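Local coordinates for recombination protein uvsY (Enterobacteria phage T4, PDB 4ZWS) that promotes assembly of the UvsX recombinase on single-stranded DNA and helps UvsX to displace bound gp32 during phage recombination and DNA synthesis, at residues K11-I16 with Y32-N37; A26-L31 with K118-A123; K43-R48 with Q101-L106. All blocks are in the same frame, centred on the assembly; numbering follows the deposited sequence.

Contact 1 (K11-I16 with Y32-N37)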
loop_
_atom_site.group_PDB
_atom_site.type_symbol
_atom_site.label_atom_id
_atom_site.label_comp_id
_atom_site.label_asym_id
_atom_site.label_seq_id
_atom_site.Cartn_x
_atom_site.Cartn_y
_atom_site.Cartn_z
ATOM N N LYS A 11 9.976 -26.237 11.528
ATOM C CA LYS A 11 9.577 -26.446 12.917
ATOM C C LYS A 11 10.754 -26.926 13.739
ATOM O O LYS A 11 10.976 -26.474 14.855
ATOM C CB LYS A 11 8.442 -27.465 13.007
ATOM C CG LYS A 11 7.922 -27.694 14.407
ATOM C CD LYS A 11 7.109 -28.967 14.465
ATOM C CE LYS A 11 6.096 -28.934 15.575
ATOM N NZ LYS A 11 5.338 -30.213 15.648
ATOM N N LYS A 12 11.527 -27.829 13.152
ATOM C CA LYS A 12 12.722 -28.333 13.791
ATOM C C LYS A 12 13.767 -27.217 13.894
ATOM O O LYS A 12 14.395 -27.054 14.936
ATOM C CB LYS A 12 13.225 -29.559 13.016
ATOM C CG LYS A 12 14.534 -30.161 13.469
ATOM C CD LYS A 12 14.913 -31.339 12.576
ATOM C CE LYS A 12 14.921 -30.984 11.067
ATOM N NZ LYS A 12 15.873 -29.907 10.631
ATOM N N ASP A 13 13.908 -26.422 12.833
ATOM C CA ASP A 13 14.951 -25.391 12.741
ATOM C C ASP A 13 14.826 -24.242 13.742
ATOM O O ASP A 13 15.832 -23.742 14.245
ATOM C CB ASP A 13 14.961 -24.782 11.338
ATOM C CG ASP A 13 15.676 -25.645 10.316
ATOM O OD1 ASP A 13 16.365 -26.616 10.705
ATOM O OD2 ASP A 13 15.504 -25.367 9.106
ATOM N N VAL A 14 13.597 -23.800 13.994
ATOM C CA VAL A 14 13.374 -22.591 14.786
ATOM C C VAL A 14 13.460 -22.813 16.289
ATOM O O VAL A 14 13.518 -21.849 17.051
ATOM C CB VAL A 14 12.005 -21.943 14.460
ATOM C CG1 VAL A 14 11.951 -21.555 12.995
ATOM C CG2 VAL A 14 10.865 -22.873 14.785
ATOM N N PHE A 15 13.493 -24.075 16.711
ATOM C CA PHE A 15 13.632 -24.396 18.127
ATOM C C PHE A 15 14.891 -23.728 18.667
ATOM O O PHE A 15 15.909 -23.664 17.987
ATOM C CB PHE A 15 13.686 -25.912 18.344
ATOM C CG PHE A 15 13.818 -26.307 19.783
ATOM C CD1 PHE A 15 12.715 -26.281 20.628
ATOM C CD2 PHE A 15 15.045 -26.689 20.306
ATOM C CE1 PHE A 15 12.832 -26.633 21.976
ATOM C CE2 PHE A 15 15.174 -27.041 21.657
ATOM C CZ PHE A 15 14.064 -27.014 22.488
ATOM N N ILE A 16 14.810 -23.183 19.875
ATOM C CA ILE A 16 15.971 -22.529 20.470
ATOM C C ILE A 16 16.461 -23.261 21.712
ATOM O O ILE A 16 15.710 -23.440 22.669
ATOM C CB ILE A 16 15.659 -21.081 20.861
ATOM C CG1 ILE A 16 15.157 -20.292 19.651
ATOM C CG2 ILE A 16 16.875 -20.443 21.481
ATOM C CD1 ILE A 16 14.691 -18.888 19.976
ATOM N N TYR A 32 19.273 -18.999 7.840
ATOM C CA TYR A 32 18.729 -18.030 6.918
ATOM C C TYR A 32 19.265 -18.316 5.527
ATOM O O TYR A 32 18.512 -18.435 4.554
ATOM C CB TYR A 32 19.109 -16.623 7.346
ATOM C CG TYR A 32 18.330 -15.534 6.649
ATOM C CD1 TYR A 32 18.853 -14.915 5.523
ATOM C CD2 TYR A 32 17.060 -15.156 7.080
ATOM C CE1 TYR A 32 18.166 -13.940 4.861
ATOM C CE2 TYR A 32 16.359 -14.157 6.422
ATOM C CZ TYR A 32 16.923 -13.557 5.308
ATOM O OH TYR A 32 16.266 -12.567 4.616
ATOM N N SER A 33 20.576 -18.509 5.466
ATOM C CA SER A 33 21.249 -18.871 4.233
ATOM C C SER A 33 20.617 -20.133 3.602
ATOM O O SER A 33 20.367 -20.168 2.396
ATOM C CB SER A 33 22.735 -19.041 4.503
ATOM O OG SER A 33 23.369 -19.620 3.398
ATOM N N LYS A 34 20.359 -21.156 4.422
ATOM C CA LYS A 34 19.787 -22.417 3.946
ATOM C C LYS A 34 18.439 -22.188 3.268
ATOM O O LYS A 34 18.187 -22.688 2.175
ATOM C CB LYS A 34 19.587 -23.404 5.089
ATOM C CG LYS A 34 19.371 -24.832 4.614
ATOM C CD LYS A 34 18.175 -25.471 5.272
ATOM C CE LYS A 34 18.336 -25.659 6.745
ATOM N NZ LYS A 34 17.062 -26.157 7.313
ATOM N N TRP A 35 17.571 -21.438 3.940
ATOM C CA TRP A 35 16.232 -21.174 3.425
ATOM C C TRP A 35 16.266 -20.165 2.283
ATOM O O TRP A 35 15.412 -20.189 1.407
ATOM C CB TRP A 35 15.303 -20.703 4.545
ATOM C CG TRP A 35 14.864 -21.832 5.433
ATOM C CD1 TRP A 35 15.451 -22.239 6.589
ATOM C CD2 TRP A 35 13.737 -22.695 5.231
ATOM N NE1 TRP A 35 14.766 -23.300 7.122
ATOM C CE2 TRP A 35 13.707 -23.599 6.306
ATOM C CE3 TRP A 35 12.752 -22.788 4.248
ATOM C CZ2 TRP A 35 12.733 -24.586 6.423
ATOM C CZ3 TRP A 35 11.781 -23.772 4.367
ATOM C CH2 TRP A 35 11.782 -24.655 5.447
ATOM N N LEU A 36 17.269 -19.299 2.274
ATOM C CA LEU A 36 17.433 -18.400 1.151
ATOM C C LEU A 36 17.700 -19.210 -0.107
ATOM O O LEU A 36 17.148 -18.907 -1.166
ATOM C CB LEU A 36 18.560 -17.410 1.424
ATOM C CG LEU A 36 18.701 -16.250 0.447
ATOM C CD1 LEU A 36 17.383 -15.513 0.276
ATOM C CD2 LEU A 36 19.749 -15.311 0.987
ATOM N N ASN A 37 18.479 -20.280 0.029
ATOM C CA ASN A 37 18.747 -21.201 -1.082
ATOM C C ASN A 37 17.539 -21.994 -1.549
ATOM O O ASN A 37 17.360 -22.178 -2.749
ATOM C CB ASN A 37 19.875 -22.151 -0.715
ATOM C CG ASN A 37 21.193 -21.447 -0.661
ATOM O OD1 ASN A 37 21.319 -20.344 -1.195
ATOM N ND2 ASN A 37 22.171 -22.038 0.025
#

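Contact 2 (A26-L31 with K118-A123)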
loop_
_atom_site.group_PDB
_atom_site.type_symbol
_atom_site.label_atom_id
_atom_site.label_comp_id
_atom_site.label_asym_id
_atom_site.label_seq_id
_atom_site.Cartn_x
_atom_site.Cartn_y
_atom_site.Cartn_z
ATOM N N ALA A 26 24.833 -17.946 16.022
ATOM C CA ALA A 26 25.696 -18.142 14.859
ATOM C C ALA A 26 25.005 -19.030 13.831
ATOM O O ALA A 26 25.044 -18.750 12.631
ATOM C CB ALA A 26 27.027 -18.737 15.272
ATOM N N ASN A 27 24.375 -20.101 14.306
ATOM C CA ASN A 27 23.722 -21.045 13.419
ATOM C C ASN A 27 22.486 -20.427 12.761
ATOM O O ASN A 27 22.042 -20.890 11.707
ATOM C CB ASN A 27 23.322 -22.309 14.178
ATOM C CG ASN A 27 22.875 -23.431 13.246
ATOM O OD1 ASN A 27 23.239 -23.463 12.071
ATOM N ND2 ASN A 27 22.065 -24.342 13.767
ATOM N N ASN A 28 21.930 -19.394 13.386
ATOM C CA ASN A 28 20.748 -18.737 12.849
ATOM C C ASN A 28 21.063 -18.140 11.479
ATOM O O ASN A 28 20.213 -18.121 10.580
ATOM C CB ASN A 28 20.230 -17.657 13.793
ATOM C CG ASN A 28 18.845 -17.171 13.410
ATOM O OD1 ASN A 28 17.856 -17.873 13.605
ATOM N ND2 ASN A 28 18.774 -15.971 12.843
ATOM N N VAL A 29 22.292 -17.645 11.338
ATOM C CA VAL A 29 22.756 -17.084 10.074
ATOM C C VAL A 29 22.821 -18.150 8.997
ATOM O O VAL A 29 22.453 -17.920 7.850
ATOM C CB VAL A 29 24.147 -16.434 10.243
ATOM C CG1 VAL A 29 24.517 -15.574 9.044
ATOM C CG2 VAL A 29 24.188 -15.648 11.549
ATOM N N MET A 30 23.249 -19.333 9.398
ATOM C CA MET A 30 23.340 -20.453 8.486
ATOM C C MET A 30 21.942 -20.876 8.064
ATOM O O MET A 30 21.707 -21.179 6.889
ATOM C CB MET A 30 24.102 -21.605 9.142
ATOM C CG MET A 30 25.584 -21.596 8.808
ATOM S SD MET A 30 26.533 -22.909 9.606
ATOM C CE MET A 30 26.541 -22.338 11.297
ATOM N N LEU A 31 21.009 -20.877 9.019
ATOM C CA LEU A 31 19.628 -21.228 8.707
ATOM C C LEU A 31 19.014 -20.291 7.685
ATOM O O LEU A 31 18.344 -20.735 6.755
ATOM C CB LEU A 31 18.764 -21.217 9.964
ATOM C CG LEU A 31 18.985 -22.330 10.975
ATOM C CD1 LEU A 31 18.105 -22.086 12.185
ATOM C CD2 LEU A 31 18.636 -23.647 10.333
ATOM N N LYS A 118 14.657 -14.626 10.734
ATOM C CA LYS A 118 15.134 -13.281 11.003
ATOM C C LYS A 118 14.702 -12.898 12.406
ATOM O O LYS A 118 15.499 -12.414 13.214
ATOM C CB LYS A 118 14.579 -12.317 9.960
ATOM C CG LYS A 118 15.227 -10.955 9.875
ATOM C CD LYS A 118 14.508 -10.154 8.799
ATOM C CE LYS A 118 15.211 -8.854 8.466
ATOM N NZ LYS A 118 14.525 -8.147 7.343
ATOM N N SER A 119 13.440 -13.180 12.694
ATOM C CA SER A 119 12.849 -12.940 13.999
ATOM C C SER A 119 13.535 -13.775 15.085
ATOM O O SER A 119 13.763 -13.311 16.202
ATOM C CB SER A 119 11.354 -13.250 13.938
ATOM O OG SER A 119 10.774 -13.238 15.227
ATOM N N ARG A 120 13.889 -15.001 14.733
ATOM C CA ARG A 120 14.561 -15.904 15.650
ATOM C C ARG A 120 15.895 -15.323 16.137
ATOM O O ARG A 120 16.239 -15.448 17.312
ATOM C CB ARG A 120 14.786 -17.258 14.972
ATOM C CG ARG A 120 15.417 -18.324 15.858
ATOM C CD ARG A 120 15.531 -19.629 15.104
ATOM N NE ARG A 120 16.097 -20.685 15.924
ATOM C CZ ARG A 120 17.399 -20.924 16.025
ATOM N NH1 ARG A 120 18.268 -20.174 15.357
ATOM N NH2 ARG A 120 17.833 -21.906 16.801
ATOM N N GLY A 121 16.633 -14.677 15.239
ATOM C CA GLY A 121 17.876 -14.041 15.616
ATOM C C GLY A 121 17.670 -12.997 16.701
ATOM O O GLY A 121 18.445 -12.913 17.652
ATOM N N PHE A 122 16.617 -12.205 16.572
ATOM C CA PHE A 122 16.320 -11.198 17.574
ATOM C C PHE A 122 15.853 -11.810 18.887
ATOM O O PHE A 122 16.226 -11.322 19.956
ATOM C CB PHE A 122 15.309 -10.195 17.051
ATOM C CG PHE A 122 15.855 -9.329 15.960
ATOM C CD1 PHE A 122 16.641 -8.223 16.273
ATOM C CD2 PHE A 122 15.562 -9.591 14.630
ATOM C CE1 PHE A 122 17.156 -7.412 15.277
ATOM C CE2 PHE A 122 16.062 -8.780 13.629
ATOM C CZ PHE A 122 16.862 -7.689 13.953
ATOM N N ALA A 123 15.011 -12.839 18.813
ATOM C CA ALA A 123 14.578 -13.524 20.026
ATOM C C ALA A 123 15.797 -13.998 20.822
ATOM O O ALA A 123 15.867 -13.824 22.039
ATOM C CB ALA A 123 13.686 -14.691 19.692
#

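Contact 3 (K43-R48 with Q101-L106)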
loop_
_atom_site.group_PDB
_atom_site.type_symbol
_atom_site.label_atom_id
_atom_site.label_comp_id
_atom_site.label_asym_id
_atom_site.label_seq_id
_atom_site.Cartn_x
_atom_site.Cartn_y
_atom_site.Cartn_z
ATOM N N LYS A 43 12.360 -20.513 -7.164
ATOM C CA LYS A 43 12.183 -19.592 -8.278
ATOM C C LYS A 43 12.681 -20.202 -9.592
ATOM O O LYS A 43 12.034 -20.065 -10.634
ATOM C CB LYS A 43 12.890 -18.249 -8.045
ATOM C CG LYS A 43 12.149 -17.253 -7.173
ATOM C CD LYS A 43 12.913 -15.924 -7.035
ATOM C CE LYS A 43 14.294 -16.100 -6.424
ATOM N NZ LYS A 43 15.138 -14.871 -6.550
ATOM N N LYS A 44 13.815 -20.890 -9.543
ATOM C CA LYS A 44 14.352 -21.515 -10.750
ATOM C C LYS A 44 13.406 -22.588 -11.273
ATOM O O LYS A 44 13.139 -22.663 -12.467
ATOM C CB LYS A 44 15.731 -22.124 -10.498
ATOM C CG LYS A 44 16.846 -21.103 -10.375
ATOM C CD LYS A 44 18.227 -21.747 -10.549
ATOM C CE LYS A 44 19.253 -21.211 -9.538
ATOM N NZ LYS A 44 19.074 -21.778 -8.157
ATOM N N GLU A 45 12.876 -23.396 -10.365
ATOM C CA GLU A 45 11.952 -24.448 -10.736
ATOM C C GLU A 45 10.656 -23.908 -11.363
ATOM O O GLU A 45 10.184 -24.427 -12.373
ATOM C CB GLU A 45 11.620 -25.305 -9.511
ATOM C CG GLU A 45 10.679 -26.459 -9.821
ATOM C CD GLU A 45 11.282 -27.480 -10.783
ATOM O OE1 GLU A 45 12.517 -27.473 -10.979
ATOM O OE2 GLU A 45 10.516 -28.274 -11.372
ATOM N N MET A 46 10.107 -22.845 -10.790
ATOM C CA MET A 46 8.871 -22.251 -11.298
ATOM C C MET A 46 9.022 -21.675 -12.696
ATOM O O MET A 46 8.110 -21.706 -13.527
ATOM C CB MET A 46 8.394 -21.147 -10.353
ATOM C CG MET A 46 8.012 -21.627 -8.978
ATOM S SD MET A 46 7.300 -20.300 -8.009
ATOM C CE MET A 46 5.697 -20.093 -8.791
ATOM N N LEU A 47 10.199 -21.143 -12.938
ATOM C CA LEU A 47 10.529 -20.523 -14.198
ATOM C C LEU A 47 10.528 -21.639 -15.262
ATOM O O LEU A 47 10.076 -21.480 -16.413
ATOM C CB LEU A 47 11.854 -19.806 -13.997
ATOM C CG LEU A 47 12.544 -18.873 -14.943
ATOM C CD1 LEU A 47 11.544 -17.762 -15.148
ATOM C CD2 LEU A 47 13.776 -18.339 -14.232
ATOM N N ARG A 48 11.055 -22.780 -14.849
ATOM C CA ARG A 48 11.097 -23.986 -15.662
ATOM C C ARG A 48 9.674 -24.543 -15.926
ATOM O O ARG A 48 9.320 -24.921 -17.044
ATOM C CB ARG A 48 11.991 -24.986 -14.947
ATOM C CG ARG A 48 12.496 -26.149 -15.705
ATOM C CD ARG A 48 13.301 -26.975 -14.717
ATOM N NE ARG A 48 14.454 -26.204 -14.241
ATOM C CZ ARG A 48 14.972 -26.285 -13.011
ATOM N NH1 ARG A 48 14.424 -27.079 -12.100
ATOM N NH2 ARG A 48 16.027 -25.547 -12.675
ATOM N N GLN A 101 1.400 -23.545 -9.267
ATOM C CA GLN A 101 0.779 -22.879 -8.131
ATOM C C GLN A 101 1.311 -23.470 -6.827
ATOM O O GLN A 101 1.569 -22.742 -5.868
ATOM C CB GLN A 101 -0.721 -23.045 -8.194
ATOM C CG GLN A 101 -1.391 -22.448 -9.418
ATOM C CD GLN A 101 -1.769 -21.021 -9.267
ATOM O OE1 GLN A 101 -0.951 -20.119 -9.467
ATOM N NE2 GLN A 101 -3.038 -20.791 -8.935
ATOM N N TYR A 102 1.506 -24.794 -6.825
ATOM C CA TYR A 102 2.002 -25.524 -5.661
ATOM C C TYR A 102 3.390 -25.055 -5.279
ATOM O O TYR A 102 3.675 -24.817 -4.102
ATOM C CB TYR A 102 2.057 -27.017 -5.958
ATOM C CG TYR A 102 2.423 -27.882 -4.776
ATOM C CD1 TYR A 102 3.713 -28.387 -4.641
ATOM C CD2 TYR A 102 1.498 -28.170 -3.770
ATOM C CE1 TYR A 102 4.071 -29.179 -3.550
ATOM C CE2 TYR A 102 1.840 -28.967 -2.678
ATOM C CZ TYR A 102 3.132 -29.465 -2.575
ATOM O OH TYR A 102 3.489 -30.256 -1.501
ATOM N N TRP A 103 4.249 -24.930 -6.283
ATOM C CA TRP A 103 5.583 -24.382 -6.108
ATOM C C TRP A 103 5.521 -22.935 -5.644
ATOM O O TRP A 103 6.338 -22.508 -4.829
ATOM C CB TRP A 103 6.354 -24.578 -7.398
ATOM C CG TRP A 103 6.891 -25.973 -7.484
ATOM C CD1 TRP A 103 6.331 -27.027 -8.133
ATOM C CD2 TRP A 103 8.204 -26.402 -7.102
ATOM N NE1 TRP A 103 7.150 -28.127 -8.059
ATOM C CE2 TRP A 103 8.317 -27.763 -7.449
ATOM C CE3 TRP A 103 9.275 -25.782 -6.458
ATOM C CZ2 TRP A 103 9.459 -28.512 -7.178
ATOM C CZ3 TRP A 103 10.409 -26.530 -6.189
ATOM C CH2 TRP A 103 10.491 -27.881 -6.554
ATOM N N GLY A 104 4.540 -22.189 -6.144
ATOM C CA GLY A 104 4.339 -20.832 -5.682
ATOM C C GLY A 104 4.061 -20.831 -4.187
ATOM O O GLY A 104 4.524 -19.958 -3.460
ATOM N N ILE A 105 3.310 -21.829 -3.729
ATOM C CA ILE A 105 3.008 -21.986 -2.314
ATOM C C ILE A 105 4.278 -22.270 -1.537
ATOM O O ILE A 105 4.480 -21.715 -0.460
ATOM C CB ILE A 105 1.966 -23.091 -2.071
ATOM C CG1 ILE A 105 0.584 -22.596 -2.515
ATOM C CG2 ILE A 105 1.875 -23.418 -0.596
ATOM C CD1 ILE A 105 -0.539 -23.599 -2.314
ATOM N N LEU A 106 5.138 -23.121 -2.086
ATOM C CA LEU A 106 6.405 -23.424 -1.436
ATOM C C LEU A 106 7.245 -22.163 -1.336
ATOM O O LEU A 106 7.860 -21.908 -0.299
ATOM C CB LEU A 106 7.183 -24.501 -2.195
ATOM C CG LEU A 106 6.491 -25.849 -2.394
ATOM C CD1 LEU A 106 7.429 -26.821 -3.048
ATOM C CD2 LEU A 106 5.973 -26.389 -1.066
#

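Contact 1 (K11-I16 with Y32-N37)
Asp13, near the end of helix 3-14, meets Lys34 and Trp35 of helix 21-64, and a single carboxylate oxygen, OD2, takes both partners. The charged part is a salt bridge: Lys34 NZ lies 2.5 Å from Asp13 OD2, on the syn side of the carboxylate and 18° out of its plane. The lysine reaches it with a chain bent at chi2 and chi3, the two side chains extending toward each other from their own helices. Lys12, the residue just before, brings its NZ to 3.3 Å from Asp13 OD1, a weak bond that extends the bridge into a network, and Lys34 NZ has a second acidic partner in Glu9.

The second interaction is a hydrogen bond from the neutral indole N-H. Trp35 NE1 donates to Asp13 OD2 over 3.0 Å, with an N-H...O angle of 156°, and meets the anti lone pair of OD2, the one pointing away from OD1. The oxygen sits at the ring edge, close to the indole plane, whereas the carboxylate as a whole stands almost perpendicular to that plane (86°). Around the same indole, Leu6 and Leu10 of helix 3-14 and Leu114 and Ile117 of helix 91-135 supply apolar packing.

With an ammonium and an indole N-H converging on OD2 and a second lysine at OD1, Asp13 would probably stay ionised, while the bond from NE1 gives the buried tryptophan's polar atom an acceptor and should limit the ring's rotation.

Contact 2 (A26-L31 with K118-A123)
This contact belongs to the antiparallel helical hairpin of helices 21-64 and 91-135, close to the start of the first helix; at these segments the axes run 9.5 Å apart at 175°. The CA atoms of Asn28 and Gly121 are the nearest pair across the segments, 6.2 Å apart. Arg120 reaches across to helix 21-64 with a chain extended from CG to NE, CG lying anti to the backbone N (chi1 -177°), and lies alongside Asn28, head to tail. At its end, NH1 donates to Asn28 OD1 over 2.9 Å; the bond is fairly straight at 163° and uses a lone pair in the carbonyl plane. Amide and guanidinium are nearly coplanar, as suits a bond lying in both planes. The other end of the amide turns to helix 91-135, where ND2 is hydrogen-bonded to Ile117 O and lies over the bare backbone of Gly121, 3.5 Å from its CA. The buried guanidinium also has a charged partner, since NH2 forms a salt bridge with Glu24. Val29 of a second subunit packs on Arg120, which brings the arginine to the subunit interface as well. Across one guanidinium face comes Leu31, roughly at a right angle to the arginine chain, its CD1 3.7 Å from Arg120 NH1.

Contact 3 (K43-R48 with Q101-L106)
Two torsions set Glu45 against Trp103: chi1 of the glutamate (-179°) carries CG away from its own backbone N and out toward helix 91-135, and a bend at chi2 (64°) then turns the carboxylate aside, leaving the methylene to do the touching. Glu45 CG sits over the six-membered ring of Trp103, 3.4 Å from its centroid and almost on the ring normal, which makes a CH-pi contact over the face. Glu45 CB lies above the rim of the same ring, 3.7 Å from Trp103 CZ3. A residue usually counted as polar thus gives its aliphatic part to the indole, and the carboxylate plane is tilted against the ring without stacking on it. On the opposite face of the indole lies Leu106 CD1, one turn along the same helix, offset toward the rim; the ring is held between a leucine methyl and the glutamate chain. Ile42 and Ile49 of helix 21-64 also touch this tryptophan.

The second half of the contact belongs to Met46. Its CG packs on Trp103 CB at 3.7 Å, the two side chains lying side by side with reversed sense. A bend at chi3 then lets the thioether end lie along the backbone of Gly104: Met46 CE is 3.5 Å from Gly104 CA, and SD is 3.8 Å from the same atom. Gly104 has no side chain between the methionine and the helix, so the methyl rests on main chain.

Across these segments there is no hydrogen bond, only apolar packing with a CH-pi contribution. Such contacts between long helices, antiparallel here at 166° with axes 9.7 Å apart, are the packing of a helical hairpin, consistent with the alpha barrel of this heptamer, where Leu47 and Lys43 of a neighbouring subunit pack on Gln101 and Ile105.

How the contacts relate
Helix 21-64 runs through all three contacts, and contacts 2 and 3 both join it to helix 91-135. Contacts 1 and 2 adjoin, with centres about 8 Å apart. Arg120 links them directly, its NE reaching Val14 O at 3.0 Å and its NH2 reaching Phe15 O at 2.9 Å, both probable hydrogen bonds that tie the end of helix 3-14 to the pair of long helices. Contact 3 lies farther along the hairpin, its centre about 20 Å from that of contact 1 and 25 Å from that of contact 2, and touches neither. Contacts 1 and 2 are thus carried mainly by polar bonds, contact 3, near the centre of the chain, by apolar packing, and every contact also touches the second subunit of the heptamer.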